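Local coordinates for protein TetR transcriptional regulator (Chloroflexus aurantiacus, PDB 3QBM) that probably binds DNA as a dimeric TetR-family transcriptional regulator, with a helical C-terminal domain and bound magnesium ions, at residues 68-71 with 72-76; 125-128 with 129-132; 39-42 with 43-47. One frame throughout, in Å; residues are numbered along the deposited sequence. Where two conformers were deposited one is given.

Interaction 1: 68-71 with 72-76; sequences ERFA and VGLAG
F70 and L74 meet one turn apart at the C-terminal end of helix 51-74, the long helix that in TetR-family proteins runs from the DNA-binding domain into the C-terminal domain. L74 reaches the ring with one methyl. Its CD1 lies at the ring edge, near the ring plane, 4.4 Å from CD1 of F70. This is a loose apolar touch. The same methyl also sits 3.7 Å from the carbonyl O of F70.

The backbone brings these two side chains to one side of the helix. L74 N donates to F70 O at 2.9 Å, with a moderately bent N-H...O angle of 140°. The bonds from V72 N to E68 O and from G73 N to R69 O are straighter. Near this point the chain leaves the helix, and A75 N makes a weak bond back to V72 O.

Further out, the buried F70 ring is packed among aromatic residues. It stacks with F87 and meets F91 edge-to-face, and L74 also touches F87 and T83 of helix 80-92. R69 turns its guanidinium to another part of the chain, where NH2 is bonded to the backbone O of R97 and to S93 OG.

V72 lies on an exposed side of the same turn. Its CG1 stands anti to the backbone N (chi1 173°). That setting puts CG2 beside the backbone N and 3.3 Å from the carbonyl O of E68.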
ATOM      1  N   GLU A  68     -19.020  -3.238  -6.730  1.00 32.30           N
ATOM      2  CA  GLU A  68     -20.071  -2.438  -7.418  1.00 35.43           C
ATOM      3  C   GLU A  68     -19.464  -1.288  -8.248  1.00 32.92           C
ATOM      4  O   GLU A  68     -19.894  -0.987  -9.365  1.00 32.12           O
ATOM      5  CB  GLU A  68     -21.065  -1.827  -6.391  1.00 37.20           C
ATOM      6  CG  GLU A  68     -22.020  -2.831  -5.714  1.00 45.52           C
ATOM      7  CD  GLU A  68     -22.852  -2.265  -4.518  1.00 51.01           C
ATOM      8  OE1 GLU A  68     -22.621  -1.125  -4.029  1.00 41.05           O
ATOM      9  OE2 GLU A  68     -23.744  -3.010  -4.049  1.00 54.19           O
ATOM     10  N   ARG A  69     -18.495  -0.624  -7.645  1.00 30.58           N
ATOM     11  CA  ARG A  69     -17.785   0.501  -8.219  1.00 29.45           C
ATOM     12  C   ARG A  69     -16.992   0.066  -9.498  1.00 28.18           C
ATOM     13  O   ARG A  69     -17.012   0.754 -10.542  1.00 24.87           O
ATOM     14  CB  ARG A  69     -16.885   1.032  -7.106  1.00 32.88           C
ATOM     15  CG  ARG A  69     -16.096   2.276  -7.336  1.00 27.16           C
ATOM     16  CD  ARG A  69     -16.843   3.548  -7.033  1.00 32.94           C
ATOM     17  NE  ARG A  69     -15.973   4.657  -7.432  1.00 32.02           N
ATOM     18  CZ  ARG A  69     -15.390   5.505  -6.601  1.00 20.40           C
ATOM     19  NH1 ARG A  69     -15.660   5.449  -5.301  1.00 26.67           N
ATOM     20  NH2 ARG A  69     -14.594   6.459  -7.080  1.00 21.94           N
ATOM     21  N   PHE A  70     -16.299  -1.072  -9.436  1.00 23.60           N
ATOM     22  CA  PHE A  70     -15.668  -1.606 -10.657  1.00 21.02           C
ATOM     23  C   PHE A  70     -16.688  -2.055 -11.681  1.00 20.88           C
ATOM     24  O   PHE A  70     -16.525  -1.853 -12.870  1.00 22.39           O
ATOM     25  CB  PHE A  70     -14.694  -2.732 -10.340  1.00 21.89           C
ATOM     26  CG  PHE A  70     -13.378  -2.227  -9.846  1.00 16.71           C
ATOM     27  CD1 PHE A  70     -12.441  -1.706 -10.736  1.00 13.99           C
ATOM     28  CD2 PHE A  70     -13.095  -2.184  -8.501  1.00 19.67           C
ATOM     29  CE1 PHE A  70     -11.263  -1.213 -10.305  1.00 13.57           C
ATOM     30  CE2 PHE A  70     -11.891  -1.681  -8.059  1.00 20.06           C
ATOM     31  CZ  PHE A  70     -10.979  -1.190  -8.951  1.00 18.38           C
ATOM     32  N   ALA A  71     -17.761  -2.649 -11.211  1.00 22.19           N
ATOM     33  CA  ALA A  71     -18.812  -3.114 -12.096  1.00 23.71           C
ATOM     34  C   ALA A  71     -19.380  -1.996 -12.985  1.00 22.66           C
ATOM     35  O   ALA A  71     -19.549  -2.201 -14.173  1.00 26.21           O
ATOM     36  CB  ALA A  71     -19.923  -3.776 -11.270  1.00 28.31           C
ATOM     37  N   VAL A  72     -19.653  -0.827 -12.404  1.00 22.23           N
ATOM     38  CA  VAL A  72     -20.222   0.309 -13.104  1.00 26.13           C
ATOM     39  C   VAL A  72     -19.120   0.915 -14.005  1.00 24.64           C
ATOM     40  O   VAL A  72     -19.347   1.201 -15.191  1.00 24.68           O
ATOM     41  CB  VAL A  72     -20.797   1.354 -12.101  1.00 26.52           C
ATOM     42  CG1 VAL A  72     -21.257   2.644 -12.820  1.00 30.28           C
ATOM     43  CG2 VAL A  72     -21.962   0.746 -11.288  1.00 30.12           C
ATOM     44  N   GLY A  73     -17.922   1.065 -13.443  1.00 23.56           N
ATOM     45  CA  GLY A  73     -16.790   1.589 -14.194  1.00 21.14           C
ATOM     46  C   GLY A  73     -16.424   0.817 -15.450  1.00 22.55           C
ATOM     47  O   GLY A  73     -16.033   1.428 -16.455  1.00 26.92           O
ATOM     48  N   LEU A  74     -16.584  -0.508 -15.422  1.00 21.24           N
ATOM     49  CA  LEU A  74     -16.139  -1.354 -16.528  1.00 23.38           C
ATOM     50  C   LEU A  74     -17.232  -1.680 -17.530  1.00 26.14           C
ATOM     51  O   LEU A  74     -16.948  -2.175 -18.630  1.00 24.88           O
ATOM     52  CB  LEU A  74     -15.485  -2.643 -16.013  1.00 22.35           C
ATOM     53  CG  LEU A  74     -13.967  -2.556 -15.779  1.00 24.80           C
ATOM     54  CD1 LEU A  74     -13.568  -1.374 -14.963  1.00 25.03           C
ATOM     55  CD2 LEU A  74     -13.444  -3.859 -15.190  1.00 29.31           C
ATOM     56  N   ALA A  75     -18.466  -1.365 -17.173  1.00 24.73           N
ATOM     57  CA  ALA A  75     -19.604  -1.738 -17.989  1.00 25.77           C
ATOM     58  C   ALA A  75     -19.715  -0.919 -19.265  1.00 23.50           C
ATOM     59  O   ALA A  75     -19.522   0.301 -19.273  1.00 22.41           O
ATOM     60  CB  ALA A  75     -20.896  -1.604 -17.191  1.00 25.02           C
ATOM     61  N   GLY A  76     -19.954  -1.633 -20.359  1.00 24.32           N
ATOM     62  CA  GLY A  76     -20.345  -1.023 -21.613  1.00 25.06           C
ATOM     63  C   GLY A  76     -19.319  -0.553 -22.600  1.00 23.32           C
ATOM     64  O   GLY A  76     -19.685   0.177 -23.493  1.00 20.86           O
TER

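Interaction 2: 125-128 with 129-132; sequences RAVI and DEWR
With chi1 at 173°, V127 swings CG1 to the far side from its amide N, while W131 has CG anti to its carbonyl carbon (chi1 -63°). These settings bring the V127 methyl over one face of the indole one turn later. CG1 of V127 is 4.0 Å from the centroid of the W131 six-membered ring, a CH-pi contact offset toward the rim. V127 O lies over a face of the indole and accepts W131 N at 3.1 Å. This is an i to i+4 contact inside helix 118-144, in the TetR C-terminal domain. F70, F87 and F91 meet the indole, so an alanine in place of W131 would probably open a gap between V127 and these rings.

On a more exposed side, water 1 joins R125 to D129. It accepts from R125 NE at 2.6 Å and donates to D129 OD2 at 2.8 Å. D129 OD1 forms a salt bridge with R132 NH1 at 3.0 Å; its hydrogen bond is weak. L175 of the second subunit packs on R125, D129 and R132. D129 thus probably offsets part of the R132 charge, shared with D155, and meets the R125 charge only through water.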
ATOM      1  N   ARG A 125      -7.007 -11.349  -0.275  1.00 16.48           N
ATOM      2  CA  ARG A 125      -6.487 -12.125  -1.406  1.00 19.05           C
ATOM      3  C   ARG A 125      -7.582 -12.483  -2.398  1.00 18.66           C
ATOM      4  O   ARG A 125      -7.376 -12.405  -3.606  1.00 17.24           O
ATOM      5  CB  ARG A 125      -5.708 -13.355  -0.931  1.00 15.07           C
ATOM      6  CG  ARG A 125      -5.226 -14.284  -2.025  1.00 25.31           C
ATOM      7  CD  ARG A 125      -4.314 -15.340  -1.404  1.00 34.43           C
ATOM      8  NE  ARG A 125      -3.567 -16.090  -2.404  1.00 37.69           N
ATOM      9  CZ  ARG A 125      -2.567 -16.924  -2.134  1.00 39.53           C
ATOM     10  NH1 ARG A 125      -2.161 -17.135  -0.883  1.00 45.26           N
ATOM     11  NH2 ARG A 125      -1.960 -17.547  -3.127  1.00 43.39           N
ATOM     12  N   ALA A 126      -8.750 -12.857  -1.888  1.00 19.65           N
ATOM     13  CA  ALA A 126      -9.899 -13.172  -2.744  1.00 19.00           C
ATOM     14  C   ALA A 126     -10.296 -11.957  -3.624  1.00 20.53           C
ATOM     15  O   ALA A 126     -10.582 -12.118  -4.820  1.00 19.29           O
ATOM     16  CB  ALA A 126     -11.069 -13.659  -1.891  1.00 20.90           C
ATOM     17  N   VAL A 127     -10.270 -10.750  -3.067  1.00 17.58           N
ATOM     18  CA  VAL A 127     -10.567  -9.557  -3.873  1.00 19.58           C
ATOM     19  C   VAL A 127      -9.521  -9.327  -4.952  1.00 18.61           C
ATOM     20  O   VAL A 127      -9.886  -9.095  -6.123  1.00 17.09           O
ATOM     21  CB  VAL A 127     -10.816  -8.271  -3.070  1.00 20.23           C
ATOM     22  CG1 VAL A 127     -10.933  -7.034  -4.044  1.00 17.79           C
ATOM     23  CG2 VAL A 127     -12.082  -8.440  -2.190  1.00 20.35           C
ATOM     24  N   ILE A 128      -8.244  -9.407  -4.584  1.00 18.53           N
ATOM     25  CA  ILE A 128      -7.153  -9.264  -5.548  1.00 17.07           C
ATOM     26  C   ILE A 128      -7.302 -10.341  -6.642  1.00 18.54           C
ATOM     27  O   ILE A 128      -7.132 -10.055  -7.807  1.00 14.01           O
ATOM     28  CB  ILE A 128      -5.791  -9.340  -4.866  1.00 17.73           C
ATOM     29  CG1 ILE A 128      -5.592  -8.088  -3.962  1.00 17.99           C
ATOM     30  CG2 ILE A 128      -4.653  -9.489  -5.871  1.00 14.55           C
ATOM     31  CD1 ILE A 128      -4.543  -8.286  -2.924  1.00 23.87           C
ATOM     32  N   ASP A 129      -7.656 -11.568  -6.259  1.00 17.22           N
ATOM     33  CA  ASP A 129      -7.874 -12.632  -7.246  1.00 19.25           C
ATOM     34  C   ASP A 129      -9.057 -12.375  -8.173  1.00 18.21           C
ATOM     35  O   ASP A 129      -9.017 -12.769  -9.330  1.00 19.44           O
ATOM     36  CB  ASP A 129      -7.917 -14.014  -6.587  1.00 16.70           C
ATOM     37  CG  ASP A 129      -6.539 -14.468  -6.115  1.00 24.43           C
ATOM     38  OD1 ASP A 129      -5.527 -13.835  -6.487  1.00 21.67           O
ATOM     39  OD2 ASP A 129      -6.452 -15.445  -5.349  1.00 23.42           O
ATOM     40  N   GLU A 130     -10.082 -11.674  -7.704  1.00 16.94           N
ATOM     41  CA  GLU A 130     -11.202 -11.289  -8.592  0.60 19.01           C
ATOM     42  C   GLU A 130     -10.698 -10.307  -9.641  1.00 16.44           C
ATOM     43  O   GLU A 130     -11.019 -10.440 -10.826  1.00 16.59           O
ATOM     44  CB  GLU A 130     -12.349 -10.592  -7.863  0.60 17.84           C
ATOM     45  CG  GLU A 130     -13.025 -11.320  -6.752  0.60 24.05           C
ATOM     46  CD  GLU A 130     -14.123 -10.456  -6.159  0.60 28.48           C
ATOM     47  OE1 GLU A 130     -14.025 -10.083  -4.969  0.60 35.05           O
ATOM     48  OE2 GLU A 130     -15.060 -10.089  -6.904  0.60 22.52           O
ATOM     49  N   TRP A 131      -9.941  -9.282  -9.202  1.00 17.13           N
ATOM     50  CA  TRP A 131      -9.348  -8.305 -10.145  1.00 15.42           C
ATOM     51  C   TRP A 131      -8.458  -9.002 -11.188  1.00 15.62           C
ATOM     52  O   TRP A 131      -8.507  -8.704 -12.370  1.00 18.90           O
ATOM     53  CB  TRP A 131      -8.503  -7.235  -9.398  1.00 14.87           C
ATOM     54  CG  TRP A 131      -9.288  -6.375  -8.458  1.00 13.58           C
ATOM     55  CD1 TRP A 131     -10.642  -6.127  -8.483  1.00 18.95           C
ATOM     56  CD2 TRP A 131      -8.758  -5.560  -7.408  1.00 13.70           C
ATOM     57  NE1 TRP A 131     -10.975  -5.255  -7.487  1.00 20.93           N
ATOM     58  CE2 TRP A 131      -9.837  -4.872  -6.826  1.00 19.95           C
ATOM     59  CE3 TRP A 131      -7.472  -5.337  -6.915  1.00 16.26           C
ATOM     60  CZ2 TRP A 131      -9.677  -3.999  -5.743  1.00 19.51           C
ATOM     61  CZ3 TRP A 131      -7.311  -4.488  -5.828  1.00 15.96           C
ATOM     62  CH2 TRP A 131      -8.424  -3.822  -5.260  1.00 17.14           C
ATOM     63  N   ARG A 132      -7.617  -9.912 -10.730  1.00 13.66           N
ATOM     64  CA  ARG A 132      -6.760 -10.670 -11.621  1.00 15.52           C
ATOM     65  C   ARG A 132      -7.580 -11.495 -12.643  1.00 16.12           C
ATOM     66  O   ARG A 132      -7.243 -11.532 -13.843  1.00 16.02           O
ATOM     67  CB  ARG A 132      -5.868 -11.615 -10.798  1.00 15.31           C
ATOM     68  CG  ARG A 132      -4.833 -10.912 -10.011  1.00 15.94           C
ATOM     69  CD  ARG A 132      -4.149 -11.800  -9.006  1.00 14.64           C
ATOM     70  NE  ARG A 132      -3.178 -12.708  -9.605  1.00 15.74           N
ATOM     71  CZ  ARG A 132      -2.528 -13.647  -8.919  1.00 20.87           C
ATOM     72  NH1 ARG A 132      -2.741 -13.821  -7.604  1.00 22.78           N
ATOM     73  NH2 ARG A 132      -1.631 -14.394  -9.537  1.00 20.59           N
TER
HETATM   74  O   HOH W   1      -3.792 -16.283  -5.033  1.00 40.30           O

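Interaction 3: 39-42 with 43-47; sequences LEKG and GIYRH
The phenol ring of Y45 is touched by K41, one turn earlier. K41 CG comes up obliquely to the ring, 3.6 Å from CD2 of Y45, so only the aliphatic part of the lysine takes part. I44 CG2 lies over a face of this ring, displaced toward its rim. Among the neighbouring flat groups, the H47 imidazole carries R46 CG over one face. H47 CE1 in turn sits at the edge of the R46 guanidinium, in its plane.

A chi1 of -178° carries CG of K41 away from its own N to the side of its carbonyl carbon, and so places this one atom beside the ring. The backbone sets the spacing, with Y45 N donating to K41 O at 3.0 Å.

Helix 41-45 lies within the predicted helix-turn-helix motif, where it follows helix 30-37. Its position is that of the recognition helix of TetR-family proteins, consistent with DNA binding. E40 is the N-cap residue. Its carbonyl O accepts I44 N at 3.3 Å and, weakly, G43 N at 2.9 Å.

I44 is the buried residue of this short helix. It packs on I30 and I33 of helix 30-37 and on L54 of helix 51-74. L39 meets it from the loop before the helix, with CB 4.2 Å from CG1 of I44. L39 also touches T8 and V12 of helix 2-23. At the other end of the segment, R46 N makes a weak bond to G42 O.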
ATOM      1  N   LEU A  39     -25.990   2.888  18.715  1.00 30.21           N
ATOM      2  CA  LEU A  39     -26.462   1.708  19.428  1.00 28.49           C
ATOM      3  C   LEU A  39     -25.643   1.415  20.672  1.00 26.79           C
ATOM      4  O   LEU A  39     -24.493   1.784  20.772  1.00 26.63           O
ATOM      5  CB  LEU A  39     -26.434   0.478  18.512  1.00 29.90           C
ATOM      6  CG  LEU A  39     -27.384   0.320  17.325  1.00 29.60           C
ATOM      7  CD1 LEU A  39     -27.014  -0.929  16.564  1.00 30.63           C
ATOM      8  CD2 LEU A  39     -28.875   0.246  17.740  1.00 29.99           C
ATOM      9  N   GLU A  40     -26.276   0.764  21.636  1.00 26.24           N
ATOM     10  CA  GLU A  40     -25.585   0.325  22.836  0.50 27.96           C
ATOM     11  C   GLU A  40     -24.785  -0.924  22.459  1.00 25.25           C
ATOM     12  O   GLU A  40     -25.071  -1.574  21.448  1.00 22.35           O
ATOM     13  CB  GLU A  40     -26.581  -0.006  23.953  0.50 27.71           C
ATOM     14  CG  GLU A  40     -27.588   1.114  24.314  0.50 36.83           C
ATOM     15  CD  GLU A  40     -26.940   2.383  24.863  0.50 43.84           C
ATOM     16  OE1 GLU A  40     -25.705   2.557  24.712  0.50 37.84           O
ATOM     17  OE2 GLU A  40     -27.685   3.218  25.438  0.50 43.29           O
ATOM     18  N   LYS A  41     -23.793  -1.279  23.275  1.00 25.75           N
ATOM     19  CA  LYS A  41     -22.957  -2.435  22.992  1.00 24.00           C
ATOM     20  C   LYS A  41     -23.801  -3.679  22.762  1.00 24.45           C
ATOM     21  O   LYS A  41     -23.585  -4.390  21.783  1.00 22.75           O
ATOM     22  CB  LYS A  41     -21.966  -2.656  24.149  1.00 24.41           C
ATOM     23  CG  LYS A  41     -21.016  -3.799  23.920  1.00 24.32           C
ATOM     24  CD  LYS A  41     -20.298  -4.185  25.210  1.00 28.70           C
ATOM     25  CE  LYS A  41     -19.033  -3.433  25.478  1.00 26.19           C
ATOM     26  NZ  LYS A  41     -18.399  -3.987  26.711  1.00 18.76           N
ATOM     27  N   GLY A  42     -24.797  -3.896  23.623  1.00 23.65           N
ATOM     28  CA  GLY A  42     -25.682  -5.058  23.553  1.00 25.51           C
ATOM     29  C   GLY A  42     -26.538  -5.114  22.291  1.00 27.31           C
ATOM     30  O   GLY A  42     -26.978  -6.193  21.861  1.00 25.96           O
ATOM     31  N   GLY A  43     -26.793  -3.945  21.729  1.00 26.13           N
ATOM     32  CA  GLY A  43     -27.536  -3.832  20.467  1.00 30.40           C
ATOM     33  C   GLY A  43     -26.695  -4.320  19.298  1.00 29.62           C
ATOM     34  O   GLY A  43     -27.221  -4.927  18.344  1.00 34.17           O
ATOM     35  N   ILE A  44     -25.389  -4.053  19.361  1.00 25.02           N
ATOM     36  CA  ILE A  44     -24.455  -4.528  18.347  1.00 24.17           C
ATOM     37  C   ILE A  44     -24.236  -6.039  18.455  1.00 24.20           C
ATOM     38  O   ILE A  44     -24.317  -6.759  17.462  1.00 24.83           O
ATOM     39  CB  ILE A  44     -23.096  -3.804  18.462  1.00 23.01           C
ATOM     40  CG1 ILE A  44     -23.286  -2.286  18.283  1.00 27.50           C
ATOM     41  CG2 ILE A  44     -22.074  -4.375  17.447  1.00 19.52           C
ATOM     42  CD1 ILE A  44     -22.025  -1.521  18.296  1.00 26.59           C
ATOM     43  N   TYR A  45     -23.983  -6.533  19.661  1.00 22.55           N
ATOM     44  CA  TYR A  45     -23.643  -7.939  19.831  1.00 25.46           C
ATOM     45  C   TYR A  45     -24.849  -8.892  19.902  1.00 28.52           C
ATOM     46  O   TYR A  45     -24.700 -10.109  20.020  1.00 31.46           O
ATOM     47  CB  TYR A  45     -22.678  -8.087  21.015  1.00 26.27           C
ATOM     48  CG  TYR A  45     -21.326  -7.469  20.735  1.00 23.11           C
ATOM     49  CD1 TYR A  45     -20.648  -7.720  19.528  1.00 22.01           C
ATOM     50  CD2 TYR A  45     -20.704  -6.636  21.658  1.00 23.52           C
ATOM     51  CE1 TYR A  45     -19.402  -7.179  19.278  1.00 25.39           C
ATOM     52  CE2 TYR A  45     -19.452  -6.096  21.399  1.00 21.63           C
ATOM     53  CZ  TYR A  45     -18.814  -6.362  20.217  1.00 25.03           C
ATOM     54  OH  TYR A  45     -17.575  -5.804  19.961  1.00 26.23           O
ATOM     55  N   ARG A  46     -26.046  -8.335  19.846  1.00 31.95           N
ATOM     56  CA  ARG A  46     -27.230  -9.122  19.553  1.00 36.22           C
ATOM     57  C   ARG A  46     -27.061  -9.664  18.103  1.00 36.12           C
ATOM     58  O   ARG A  46     -27.428 -10.807  17.795  1.00 39.10           O
ATOM     59  CB  ARG A  46     -28.463  -8.218  19.684  1.00 39.73           C
ATOM     60  CG  ARG A  46     -29.771  -8.694  19.036  1.00 46.77           C
ATOM     61  CD  ARG A  46     -30.362  -9.926  19.691  1.00 52.73           C
ATOM     62  NE  ARG A  46     -31.802 -10.154  19.461  1.00 57.91           N
ATOM     63  CZ  ARG A  46     -32.522  -9.800  18.384  1.00 60.99           C
ATOM     64  NH1 ARG A  46     -31.998  -9.193  17.317  1.00 64.38           N
ATOM     65  NH2 ARG A  46     -33.820 -10.087  18.365  1.00 63.07           N
ATOM     66  N   HIS A  47     -26.462  -8.853  17.238  1.00 33.67           N
ATOM     67  CA  HIS A  47     -26.330  -9.198  15.812  1.00 32.81           C
ATOM     68  C   HIS A  47     -25.010  -9.832  15.420  1.00 35.17           C
ATOM     69  O   HIS A  47     -24.938 -10.483  14.378  1.00 35.47           O
ATOM     70  CB  HIS A  47     -26.597  -7.958  14.964  1.00 32.60           C
ATOM     71  CG  HIS A  47     -27.984  -7.436  15.144  1.00 36.44           C
ATOM     72  ND1 HIS A  47     -29.096  -8.103  14.662  1.00 44.46           N
ATOM     73  CD2 HIS A  47     -28.455  -6.371  15.836  1.00 40.95           C
ATOM     74  CE1 HIS A  47     -30.187  -7.452  15.026  1.00 42.10           C
ATOM     75  NE2 HIS A  47     -29.827  -6.403  15.745  1.00 43.93           N
TER

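In the fold
Interactions 1 and 2 touch in the C-terminal part of the fold. Their centres are 16 Å apart, and CE2 of F70 lies 3.7 Å from NE1 of W131, so helices 51-74 and 118-144 share one aromatic core. Interaction 3 stands apart in the predicted DNA-binding motif. Its nearest atoms are about 20 Å from interaction 1 and about 21 Å from interaction 2. Helix 51-74 follows helix 41-45 in the chain and carries interaction 1 near its far end. Of the three, interaction 2 has the metal site nearby: the side chain of I128 is about 9 Å from those of I111 and D114, and about 13 Å from a bound magnesium ion.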